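Local atomic coordinates of 3-alpha-hydroxysteroid dehydrogenase (Pseudomonas sp., PDB entry 2DKN), a protein that catalyses the NAD-dependent interconversion of 3-alpha-hydroxysteroids and the corresponding 3-ketosteroids, as a Rossmann-fold member of the short-chain dehydrogenase family. Residues Ser2-Ser11 and His26-Ala36; Val180-Thr188 and Gly214-Ile224. All blocks are in the same frame, centred on the assembly; numbering follows the deposited sequence.

Interaction 1 (Ser2-Ser11 and His26-Ala36); sequences SVIAITGSAS and HTVIGIDRGQA. With NAI (1,4-dihydronicotinamide adenine dinucleotide), chain C.
Strands 3-7 and 27-32 run parallel, their axes 4.6 Å apart at closest approach, and Val3, Ala5 and Thr7 stand opposite Thr27, Ile29 and Ile31, whose N and O atoms bond to the backbone of Ser2, Ile4, Ile6 and Gly8. On the Val3 and Ala5 face, Val3 CG1 meets Ile29 CD1 at 3.6 Å, and Ala5 CB rests near Ile31 CD1. The other face carries Ile6 CD1 against Val28 CG1; it is covered by Leu17 and Leu21 of helix 12-23, the crossover of this beta-alpha-beta unit. At the N-terminal end Ser2 N donates to His26 ND1 in the imidazole plane, while Ile4 CD1 makes a CH-pi contact over a ring face, 4.2 Å from the centroid. Gly30 lies beneath Ser9 OG, 3.2 Å from Gly30 CA, where a side chain would clash. At the C-terminal end the Asp32 carboxylate is turned towards the Gly8-Ser11 turn by a CG anti to the backbone N (chi1 -152°). Ala10 N reaches Asp32 OD1 at 2.9 Å from above the carboxylate plane, and NADH O3B donates to the same oxygen. Asp32 OD2 accepts from NADH O2B at 2.6 Å and from Arg33 N; Arg33 NE and NH1 donate to O2B. Both hydroxyls of the adenosine ribose are read by one acid, consistent with a preference for NAD, since a 2'-phosphate would probably be disfavoured beside this carboxylate, despite Arg33 nearby.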
loop_
_atom_site.group_PDB
_atom_site.type_symbol
_atom_site.label_atom_id
_atom_site.label_comp_id
_atom_site.label_asym_id
_atom_site.label_seq_id
_atom_site.Cartn_x
_atom_site.Cartn_y
_atom_site.Cartn_z
ATOM N N SER A 2 -10.172 15.339 -14.547
ATOM C CA SER A 2 -11.421 14.792 -13.975
ATOM C C SER A 2 -11.931 15.640 -12.807
ATOM O O SER A 2 -11.279 16.607 -12.421
ATOM C CB SER A 2 -11.189 13.357 -13.544
ATOM O OG SER A 2 -10.023 13.265 -12.777
ATOM N N VAL A 3 -13.086 15.258 -12.256
ATOM C CA VAL A 3 -13.739 15.971 -11.151
ATOM C C VAL A 3 -13.665 15.072 -9.913
ATOM O O VAL A 3 -14.155 13.945 -9.929
ATOM C CB VAL A 3 -15.208 16.246 -11.461
ATOM C CG1 VAL A 3 -15.897 16.958 -10.272
ATOM C CG2 VAL A 3 -15.314 17.078 -12.759
ATOM N N ILE A 4 -13.020 15.576 -8.868
ATOM C CA ILE A 4 -12.727 14.772 -7.684
ATOM C C ILE A 4 -13.171 15.531 -6.440
ATOM O O ILE A 4 -12.793 16.691 -6.261
ATOM C CB ILE A 4 -11.229 14.471 -7.576
ATOM C CG1 ILE A 4 -10.733 13.734 -8.824
ATOM C CG2 ILE A 4 -10.942 13.634 -6.311
ATOM C CD1 ILE A 4 -9.308 14.061 -9.136
ATOM N N ALA A 5 -13.977 14.874 -5.596
ATOM C CA ALA A 5 -14.388 15.419 -4.301
ATOM C C ALA A 5 -13.427 14.968 -3.212
ATOM O O ALA A 5 -13.025 13.799 -3.174
ATOM C CB ALA A 5 -15.790 14.953 -3.966
ATOM N N ILE A 6 -13.085 15.884 -2.305
ATOM C CA ILE A 6 -12.147 15.560 -1.216
ATOM C C ILE A 6 -12.735 16.064 0.109
ATOM O O ILE A 6 -12.900 17.279 0.286
ATOM C CB ILE A 6 -10.796 16.283 -1.396
ATOM C CG1 ILE A 6 -10.102 15.869 -2.689
ATOM C CG2 ILE A 6 -9.860 15.995 -0.172
ATOM C CD1 ILE A 6 -8.756 16.646 -2.908
ATOM N N THR A 7 -13.072 15.158 1.027
ATOM C CA THR A 7 -13.466 15.605 2.362
ATOM C C THR A 7 -12.210 15.882 3.162
ATOM O O THR A 7 -11.187 15.215 2.963
ATOM C CB THR A 7 -14.330 14.583 3.118
ATOM O OG1 THR A 7 -13.509 13.473 3.539
ATOM C CG2 THR A 7 -15.508 14.111 2.240
ATOM N N GLY A 8 -12.273 16.879 4.045
ATOM C CA GLY A 8 -11.101 17.311 4.812
ATOM C C GLY A 8 -10.093 18.146 4.018
ATOM O O GLY A 8 -8.905 18.162 4.326
ATOM N N SER A 9 -10.585 18.855 3.013
ATOM C CA SER A 9 -9.750 19.603 2.087
ATOM C C SER A 9 -9.105 20.868 2.680
ATOM O O SER A 9 -8.256 21.478 2.022
ATOM C CB SER A 9 -10.582 20.033 0.870
ATOM O OG SER A 9 -11.709 20.792 1.286
ATOM N N ALA A 10 -9.525 21.289 3.878
ATOM C CA ALA A 10 -9.094 22.613 4.393
ATOM C C ALA A 10 -7.760 22.567 5.124
ATOM O O ALA A 10 -7.193 23.618 5.454
ATOM C CB ALA A 10 -10.184 23.215 5.335
ATOM N N SER A 11 -7.246 21.364 5.376
ATOM C CA SER A 11 -6.048 21.198 6.203
ATOM C C SER A 11 -5.270 19.946 5.838
ATOM O O SER A 11 -5.816 19.031 5.223
ATOM C CB SER A 11 -6.449 21.145 7.692
ATOM O OG SER A 11 -5.322 21.116 8.570
ATOM N N HIS A 26 -7.083 18.984 -12.575
ATOM C CA HIS A 26 -8.376 18.422 -12.196
ATOM C C HIS A 26 -9.249 19.454 -11.521
ATOM O O HIS A 26 -8.751 20.427 -10.960
ATOM C CB HIS A 26 -8.202 17.243 -11.239
ATOM C CG HIS A 26 -7.401 16.133 -11.821
ATOM N ND1 HIS A 26 -7.839 15.396 -12.900
ATOM C CD2 HIS A 26 -6.167 15.670 -11.518
ATOM C CE1 HIS A 26 -6.915 14.506 -13.221
ATOM N NE2 HIS A 26 -5.894 14.648 -12.393
ATOM N N THR A 27 -10.549 19.211 -11.561
ATOM C CA THR A 27 -11.509 20.031 -10.832
ATOM C C THR A 27 -11.713 19.397 -9.465
ATOM O O THR A 27 -12.124 18.245 -9.376
ATOM C CB THR A 27 -12.849 20.095 -11.563
ATOM O OG1 THR A 27 -12.665 20.770 -12.818
ATOM C CG2 THR A 27 -13.855 20.864 -10.738
ATOM N N VAL A 28 -11.412 20.152 -8.411
ATOM C CA VAL A 28 -11.512 19.626 -7.041
ATOM C C VAL A 28 -12.703 20.241 -6.318
ATOM O O VAL A 28 -12.874 21.458 -6.341
ATOM C CB VAL A 28 -10.216 19.884 -6.232
ATOM C CG1 VAL A 28 -10.376 19.394 -4.778
ATOM C CG2 VAL A 28 -9.015 19.226 -6.895
ATOM N N ILE A 29 -13.549 19.402 -5.718
ATOM C CA ILE A 29 -14.652 19.881 -4.906
ATOM C C ILE A 29 -14.299 19.618 -3.441
ATOM O O ILE A 29 -14.224 18.471 -3.021
ATOM C CB ILE A 29 -15.962 19.160 -5.266
ATOM C CG1 ILE A 29 -16.340 19.443 -6.741
ATOM C CG2 ILE A 29 -17.062 19.579 -4.306
ATOM C CD1 ILE A 29 -17.347 18.456 -7.302
ATOM N N GLY A 30 -14.036 20.670 -2.675
ATOM C CA GLY A 30 -13.577 20.471 -1.294
ATOM C C GLY A 30 -14.739 20.490 -0.311
ATOM O O GLY A 30 -15.649 21.305 -0.446
ATOM N N ILE A 31 -14.713 19.576 0.666
ATOM C CA ILE A 31 -15.727 19.542 1.721
ATOM C C ILE A 31 -15.000 19.580 3.068
ATOM O O ILE A 31 -14.076 18.794 3.300
ATOM C CB ILE A 31 -16.579 18.235 1.674
ATOM C CG1 ILE A 31 -17.211 18.014 0.285
ATOM C CG2 ILE A 31 -17.642 18.220 2.806
ATOM C CD1 ILE A 31 -16.389 17.096 -0.607
ATOM N N ASP A 32 -15.375 20.512 3.941
ATOM C CA ASP A 32 -14.745 20.568 5.253
ATOM C C ASP A 32 -15.714 21.306 6.188
ATOM O O ASP A 32 -16.775 21.722 5.745
ATOM C CB ASP A 32 -13.414 21.298 5.166
ATOM C CG ASP A 32 -12.420 20.834 6.222
ATOM O OD1 ASP A 32 -11.404 20.198 5.853
ATOM O OD2 ASP A 32 -12.651 21.103 7.425
ATOM N N ARG A 33 -15.339 21.458 7.453
ATOM C CA ARG A 33 -16.184 22.202 8.420
ATOM C C ARG A 33 -16.334 23.653 8.008
ATOM O O ARG A 33 -17.372 24.278 8.253
ATOM C CB ARG A 33 -15.581 22.142 9.830
ATOM C CG ARG A 33 -15.682 20.750 10.481
ATOM C CD ARG A 33 -14.976 20.742 11.825
ATOM N NE ARG A 33 -13.524 20.912 11.690
ATOM C CZ ARG A 33 -12.713 21.265 12.683
ATOM N NH1 ARG A 33 -11.398 21.368 12.462
ATOM N NH2 ARG A 33 -13.216 21.539 13.892
ATOM N N GLY A 34 -15.278 24.179 7.402
ATOM C CA GLY A 34 -15.240 25.554 6.946
ATOM C C GLY A 34 -14.099 25.672 5.961
ATOM O O GLY A 34 -13.334 24.694 5.758
ATOM N N GLN A 35 -13.964 26.862 5.360
ATOM C CA GLN A 35 -12.879 27.142 4.415
ATOM C C GLN A 35 -12.828 26.100 3.299
ATOM O O GLN A 35 -11.771 25.519 3.022
ATOM C CB GLN A 35 -11.531 27.168 5.137
ATOM C CG GLN A 35 -11.352 28.365 6.102
ATOM C CD GLN A 35 -9.999 28.346 6.811
ATOM O OE1 GLN A 35 -9.305 29.369 6.878
ATOM N NE2 GLN A 35 -9.602 27.183 7.311
ATOM N N ALA A 36 -13.975 25.840 2.696
ATOM C CA ALA A 36 -14.064 24.839 1.625
ATOM C C ALA A 36 -15.211 25.211 0.718
ATOM O O ALA A 36 -16.059 25.999 1.113
ATOM C CB ALA A 36 -14.279 23.422 2.214
HETATM P PA NAI C . -5.976 17.693 9.679
HETATM O O1A NAI C . -6.631 17.987 10.966
HETATM O O2A NAI C . -4.910 18.615 9.224
HETATM O O5B NAI C . -7.080 17.616 8.520
HETATM C C5B NAI C . -8.292 16.948 8.721
HETATM C C4B NAI C . -9.387 17.805 8.101
HETATM O O4B NAI C . -10.586 17.088 8.331
HETATM C C3B NAI C . -9.519 19.177 8.759
HETATM O O3B NAI C . -9.618 20.206 7.793
HETATM C C2B NAI C . -10.845 19.039 9.485
HETATM O O2B NAI C . -11.554 20.249 9.638
HETATM C C1B NAI C . -11.592 18.003 8.638
HETATM N N9A NAI C . -12.652 17.467 9.503
HETATM C C8A NAI C . -12.516 16.897 10.753
HETATM N N7A NAI C . -13.762 16.632 11.219
HETATM C C5A NAI C . -14.681 17.048 10.299
HETATM C C6A NAI C . -16.081 17.044 10.255
HETATM N N6A NAI C . -16.842 16.711 11.319
HETATM N N1A NAI C . -16.710 17.554 9.136
HETATM C C2A NAI C . -15.989 18.065 8.080
HETATM N N3A NAI C . -14.612 18.075 8.117
HETATM C C4A NAI C . -13.976 17.582 9.220
HETATM O O3 NAI C . -5.460 16.183 9.833
HETATM P PN NAI C . -4.735 15.254 8.733
HETATM O O1N NAI C . -4.662 15.896 7.410
HETATM O O2N NAI C . -3.478 14.798 9.353
HETATM O O5D NAI C . -5.770 14.029 8.702
HETATM C C5D NAI C . -6.364 13.597 7.486
HETATM C C4D NAI C . -6.716 12.127 7.676
HETATM O O4D NAI C . -5.501 11.407 7.853
HETATM C C3D NAI C . -7.560 11.858 8.920
HETATM O O3D NAI C . -8.518 10.862 8.583
HETATM C C2D NAI C . -6.559 11.229 9.888
HETATM O O2D NAI C . -7.186 10.324 10.753
HETATM C C1D NAI C . -5.628 10.501 8.929
HETATM N N1N NAI C . -4.299 10.191 9.522
HETATM C C2N NAI C . -3.485 11.207 9.939
HETATM C C3N NAI C . -2.245 10.914 10.484
HETATM C C7N NAI C . -1.319 12.032 10.891
HETATM O O7N NAI C . -0.170 11.645 11.561
HETATM N N7N NAI C . -1.593 13.320 10.606
HETATM C C4N NAI C . -1.819 9.576 10.600
HETATM C C5N NAI C . -2.657 8.544 10.127
HETATM C C6N NAI C . -3.895 8.878 9.596
HETATM O O HOH W 1 -10.937 23.405 1.334
#

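Interaction 2 (Val180-Thr188 and Gly214-Ile224); sequences VVAPGAVET and GSEPREVAEAI. With NAI (1,4-dihydronicotinamide adenine dinucleotide), chain C.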
loop_
_atom_site.group_PDB
_atom_site.type_symbol
_atom_site.label_atom_id
_atom_site.label_comp_id
_atom_site.label_asym_id
_atom_site.label_seq_id
_atom_site.Cartn_x
_atom_site.Cartn_y
_atom_site.Cartn_z
ATOM N N VAL A 180 -7.670 1.904 0.232
ATOM C CA VAL A 180 -7.380 2.650 1.464
ATOM C C VAL A 180 -5.905 3.008 1.505
ATOM O O VAL A 180 -5.063 2.184 1.147
ATOM C CB VAL A 180 -7.674 1.771 2.693
ATOM C CG1 VAL A 180 -7.350 2.519 4.009
ATOM C CG2 VAL A 180 -9.128 1.275 2.674
ATOM N N VAL A 181 -5.601 4.244 1.904
ATOM C CA VAL A 181 -4.225 4.633 2.212
ATOM C C VAL A 181 -4.117 4.692 3.723
ATOM O O VAL A 181 -4.976 5.266 4.390
ATOM C CB VAL A 181 -3.859 5.982 1.530
ATOM C CG1 VAL A 181 -2.592 6.535 2.073
ATOM C CG2 VAL A 181 -3.714 5.754 0.007
ATOM N N ALA A 182 -3.074 4.076 4.259
ATOM C CA ALA A 182 -2.879 4.017 5.701
ATOM C C ALA A 182 -1.588 4.734 6.095
ATOM O O ALA A 182 -0.486 4.150 6.072
ATOM C CB ALA A 182 -2.883 2.561 6.185
ATOM N N PRO A 183 -1.709 6.023 6.429
ATOM C CA PRO A 183 -0.523 6.787 6.823
ATOM C C PRO A 183 -0.029 6.391 8.212
ATOM O O PRO A 183 -0.812 5.926 9.046
ATOM C CB PRO A 183 -1.019 8.251 6.846
ATOM C CG PRO A 183 -2.362 8.243 6.163
ATOM C CD PRO A 183 -2.929 6.849 6.390
ATOM N N GLY A 184 1.277 6.545 8.427
ATOM C CA GLY A 184 1.845 6.533 9.758
ATOM C C GLY A 184 1.858 8.019 10.087
ATOM O O GLY A 184 0.997 8.767 9.616
ATOM N N ALA A 185 2.799 8.452 10.906
ATOM C CA ALA A 185 2.825 9.865 11.326
ATOM C C ALA A 185 2.989 10.846 10.171
ATOM O O ALA A 185 3.863 10.671 9.344
ATOM C CB ALA A 185 3.951 10.064 12.331
ATOM N N VAL A 186 2.152 11.881 10.118
ATOM C CA VAL A 186 2.294 12.894 9.093
ATOM C C VAL A 186 2.099 14.335 9.611
ATOM O O VAL A 186 1.337 14.504 10.546
ATOM C CB VAL A 186 1.077 12.785 8.085
ATOM C CG1 VAL A 186 1.273 13.693 6.861
ATOM C CG2 VAL A 186 0.772 11.335 7.652
ATOM N N GLU A 187 2.839 15.356 9.140
ATOM C CA GLU A 187 3.420 16.444 9.967
ATOM C C GLU A 187 2.233 17.227 9.361
ATOM O O GLU A 187 2.389 18.018 8.430
ATOM C CB GLU A 187 4.728 16.943 9.374
ATOM C CG GLU A 187 5.905 16.074 9.753
ATOM C CD GLU A 187 6.185 16.124 11.242
ATOM O OE1 GLU A 187 6.973 15.278 11.732
ATOM O OE2 GLU A 187 5.612 17.003 11.928
ATOM N N THR A 188 1.023 17.051 9.890
ATOM C CA THR A 188 0.018 18.075 10.142
ATOM C C THR A 188 -0.441 18.589 11.509
ATOM O O THR A 188 0.076 18.178 12.536
ATOM C CB THR A 188 -1.268 17.425 9.556
ATOM O OG1 THR A 188 -1.775 16.466 10.497
ATOM C CG2 THR A 188 -0.934 16.644 8.252
ATOM N N GLY A 214 8.702 12.035 10.068
ATOM C CA GLY A 214 7.298 11.909 9.669
ATOM C C GLY A 214 7.105 12.231 8.189
ATOM O O GLY A 214 7.999 12.789 7.549
ATOM N N SER A 215 5.933 11.880 7.647
ATOM C CA SER A 215 5.631 12.167 6.255
ATOM C C SER A 215 5.298 13.654 6.096
ATOM O O SER A 215 4.745 14.271 7.009
ATOM C CB SER A 215 4.399 11.354 5.817
ATOM O OG SER A 215 4.177 11.519 4.424
ATOM N N GLU A 216 5.540 14.200 4.904
ATOM C CA GLU A 216 4.956 15.497 4.612
ATOM C C GLU A 216 3.575 15.171 4.032
ATOM O O GLU A 216 3.398 14.117 3.409
ATOM C CB GLU A 216 5.820 16.318 3.642
ATOM C CG GLU A 216 7.123 16.794 4.290
ATOM C CD GLU A 216 6.869 17.653 5.536
ATOM O OE1 GLU A 216 7.446 17.361 6.607
ATOM O OE2 GLU A 216 6.052 18.602 5.468
ATOM N N PRO A 217 2.569 16.037 4.272
ATOM C CA PRO A 217 1.241 15.711 3.748
ATOM C C PRO A 217 1.249 15.425 2.247
ATOM O O PRO A 217 0.482 14.598 1.785
ATOM C CB PRO A 217 0.409 16.969 4.038
ATOM C CG PRO A 217 1.186 17.763 5.023
ATOM C CD PRO A 217 2.587 17.271 5.083
ATOM N N ARG A 218 2.081 16.132 1.486
ATOM C CA ARG A 218 2.136 15.923 0.044
ATOM C C ARG A 218 2.546 14.479 -0.310
ATOM O O ARG A 218 2.147 13.977 -1.360
ATOM C CB ARG A 218 3.101 16.925 -0.588
ATOM C CG ARG A 218 3.495 16.641 -2.022
ATOM C CD ARG A 218 2.476 17.097 -3.021
ATOM N NE ARG A 218 3.073 17.134 -4.357
ATOM C CZ ARG A 218 3.111 18.209 -5.137
ATOM N NH1 ARG A 218 3.679 18.125 -6.337
ATOM N NH2 ARG A 218 2.559 19.354 -4.732
ATOM N N GLU A 219 3.352 13.835 0.535
ATOM C CA GLU A 219 3.803 12.456 0.253
ATOM C C GLU A 219 2.618 11.486 0.343
ATOM O O GLU A 219 2.489 10.541 -0.459
ATOM C CB GLU A 219 4.920 12.032 1.212
ATOM C CG GLU A 219 6.158 12.890 1.065
ATOM C CD GLU A 219 7.255 12.470 1.984
ATOM O OE1 GLU A 219 8.159 11.767 1.504
ATOM O OE2 GLU A 219 7.230 12.840 3.174
ATOM N N VAL A 220 1.733 11.732 1.299
ATOM C CA VAL A 220 0.494 10.955 1.374
ATOM C C VAL A 220 -0.420 11.295 0.204
ATOM O O VAL A 220 -1.002 10.401 -0.404
ATOM C CB VAL A 220 -0.228 11.138 2.717
ATOM C CG1 VAL A 220 -1.576 10.373 2.706
ATOM C CG2 VAL A 220 0.672 10.628 3.854
ATOM N N ALA A 221 -0.519 12.581 -0.138
ATOM C CA ALA A 221 -1.324 12.997 -1.270
ATOM C C ALA A 221 -0.898 12.304 -2.572
ATOM O O ALA A 221 -1.748 11.917 -3.390
ATOM C CB ALA A 221 -1.245 14.511 -1.423
ATOM N N GLU A 222 0.413 12.120 -2.758
ATOM C CA GLU A 222 0.912 11.490 -3.993
ATOM C C GLU A 222 0.449 10.053 -4.067
ATOM O O GLU A 222 0.079 9.588 -5.119
ATOM C CB GLU A 222 2.440 11.524 -4.068
ATOM C CG GLU A 222 3.023 12.906 -4.342
ATOM C CD GLU A 222 3.017 13.288 -5.798
ATOM O OE1 GLU A 222 3.677 14.302 -6.130
ATOM O OE2 GLU A 222 2.351 12.613 -6.613
ATOM N N ALA A 223 0.488 9.344 -2.944
ATOM C CA ALA A 223 -0.038 7.967 -2.915
ATOM C C ALA A 223 -1.543 7.918 -3.223
ATOM O O ALA A 223 -2.026 7.042 -3.969
ATOM C CB ALA A 223 0.259 7.334 -1.589
ATOM N N ILE A 224 -2.299 8.850 -2.661
ATOM C CA ILE A 224 -3.730 8.910 -2.957
ATOM C C ILE A 224 -3.988 9.196 -4.441
ATOM O O ILE A 224 -4.834 8.544 -5.077
ATOM C CB ILE A 224 -4.433 9.972 -2.090
ATOM C CG1 ILE A 224 -4.312 9.611 -0.603
ATOM C CG2 ILE A 224 -5.910 10.136 -2.509
ATOM C CD1 ILE A 224 -4.743 10.770 0.333
HETATM P PA NAI C . -5.976 17.693 9.679
HETATM O O1A NAI C . -6.631 17.987 10.966
HETATM O O2A NAI C . -4.910 18.615 9.224
HETATM O O5B NAI C . -7.080 17.616 8.520
HETATM C C5B NAI C . -8.292 16.948 8.721
HETATM C C4B NAI C . -9.387 17.805 8.101
HETATM O O4B NAI C . -10.586 17.088 8.331
HETATM C C3B NAI C . -9.519 19.177 8.759
HETATM O O3B NAI C . -9.618 20.206 7.793
HETATM C C2B NAI C . -10.845 19.039 9.485
HETATM O O2B NAI C . -11.554 20.249 9.638
HETATM C C1B NAI C . -11.592 18.003 8.638
HETATM N N9A NAI C . -12.652 17.467 9.503
HETATM C C8A NAI C . -12.516 16.897 10.753
HETATM N N7A NAI C . -13.762 16.632 11.219
HETATM C C5A NAI C . -14.681 17.048 10.299
HETATM C C6A NAI C . -16.081 17.044 10.255
HETATM N N6A NAI C . -16.842 16.711 11.319
HETATM N N1A NAI C . -16.710 17.554 9.136
HETATM C C2A NAI C . -15.989 18.065 8.080
HETATM N N3A NAI C . -14.612 18.075 8.117
HETATM C C4A NAI C . -13.976 17.582 9.220
HETATM O O3 NAI C . -5.460 16.183 9.833
HETATM P PN NAI C . -4.735 15.254 8.733
HETATM O O1N NAI C . -4.662 15.896 7.410
HETATM O O2N NAI C . -3.478 14.798 9.353
HETATM O O5D NAI C . -5.770 14.029 8.702
HETATM C C5D NAI C . -6.364 13.597 7.486
HETATM C C4D NAI C . -6.716 12.127 7.676
HETATM O O4D NAI C . -5.501 11.407 7.853
HETATM C C3D NAI C . -7.560 11.858 8.920
HETATM O O3D NAI C . -8.518 10.862 8.583
HETATM C C2D NAI C . -6.559 11.229 9.888
HETATM O O2D NAI C . -7.186 10.324 10.753
HETATM C C1D NAI C . -5.628 10.501 8.929
HETATM N N1N NAI C . -4.299 10.191 9.522
HETATM C C2N NAI C . -3.485 11.207 9.939
HETATM C C3N NAI C . -2.245 10.914 10.484
HETATM C C7N NAI C . -1.319 12.032 10.891
HETATM O O7N NAI C . -0.170 11.645 11.561
HETATM N N7N NAI C . -1.593 13.320 10.606
HETATM C C4N NAI C . -1.819 9.576 10.600
HETATM C C5N NAI C . -2.657 8.544 10.127
HETATM C C6N NAI C . -3.895 8.878 9.596
HETATM O O HOH W 2 9.271 14.611 10.685
HETATM O O HOH W 3 4.253 19.966 7.181
#
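Val186 meets the start of helix 217-224 with both methyls: CG1, anti to the backbone N (chi1 -172°), lies over Pro217 CA at 3.7 Å, while CG2 turns to Val220 CG2. Val220, with CG1 likewise anti to its N (chi1 176°), splits its branches, CG1 touching Val181 CG1 at 4.0 Å and Pro183 CG, CG2 facing Val186. The Val181 and Val220 side chains run alongside with opposed directions, whereas that of Ile224 lies nearly perpendicular to Val181, its CG1 meeting Val181 CG2. Pro183 is wedged between helix and coenzyme, its CB 3.7 Å from NADH C5N. An alanine here would keep CB but lose CG and CD, and would probably leave a gap between Val220 CG1 and the nicotinamide ring. Backbone bonds join the loops: Ser215 N donates almost straight to Ala185 O at 2.9 Å, and Glu187 N makes a weak bond to Ser215 O. The bent Glu187 chain lays CG beside Ser215 O, and one water links its OE1 to Gly214 N. Val186 also holds the carboxamide, its N donating to NADH O7N at 2.7 Å and its O accepting from N7N, which fixes the rotation of that group; Thr188 OG1 donates to the phosphate oxygen O2N. Helix segment 217-224 runs nearly antiparallel (159°) to strand segment 180-183, their axes 9.4 Å apart at closest approach, with helix 12-23 beside the helix at Ala16, Ile13 and Leu17, strands 108-112 and 239-242 on either side of strand 177-183, and Phe234 and Ile235 of the second subunit packed on Ser215 and Ala223.

In the fold
From the N terminus, interaction 1 closes first, bringing strand 27-32 back beside strand 3-7 after a loop of 14 residues that is almost entirely helix 12-23. Only much later does interaction 2 form, closing 25 residues, about half of them helical, between strand 177-183 and helix 217-228. The two contacts stand in series, neither nested nor crossed, with centres about 17 Å apart and nearest atoms about 6 Å apart. Strands 65-68 and 108-112 separate strand 3-7 from strand 177-183 in the shared parallel sheet. Helix 12-23 touches both contacts, and NADH spans them, its adenosine end at interaction 1 and its nicotinamide at interaction 2.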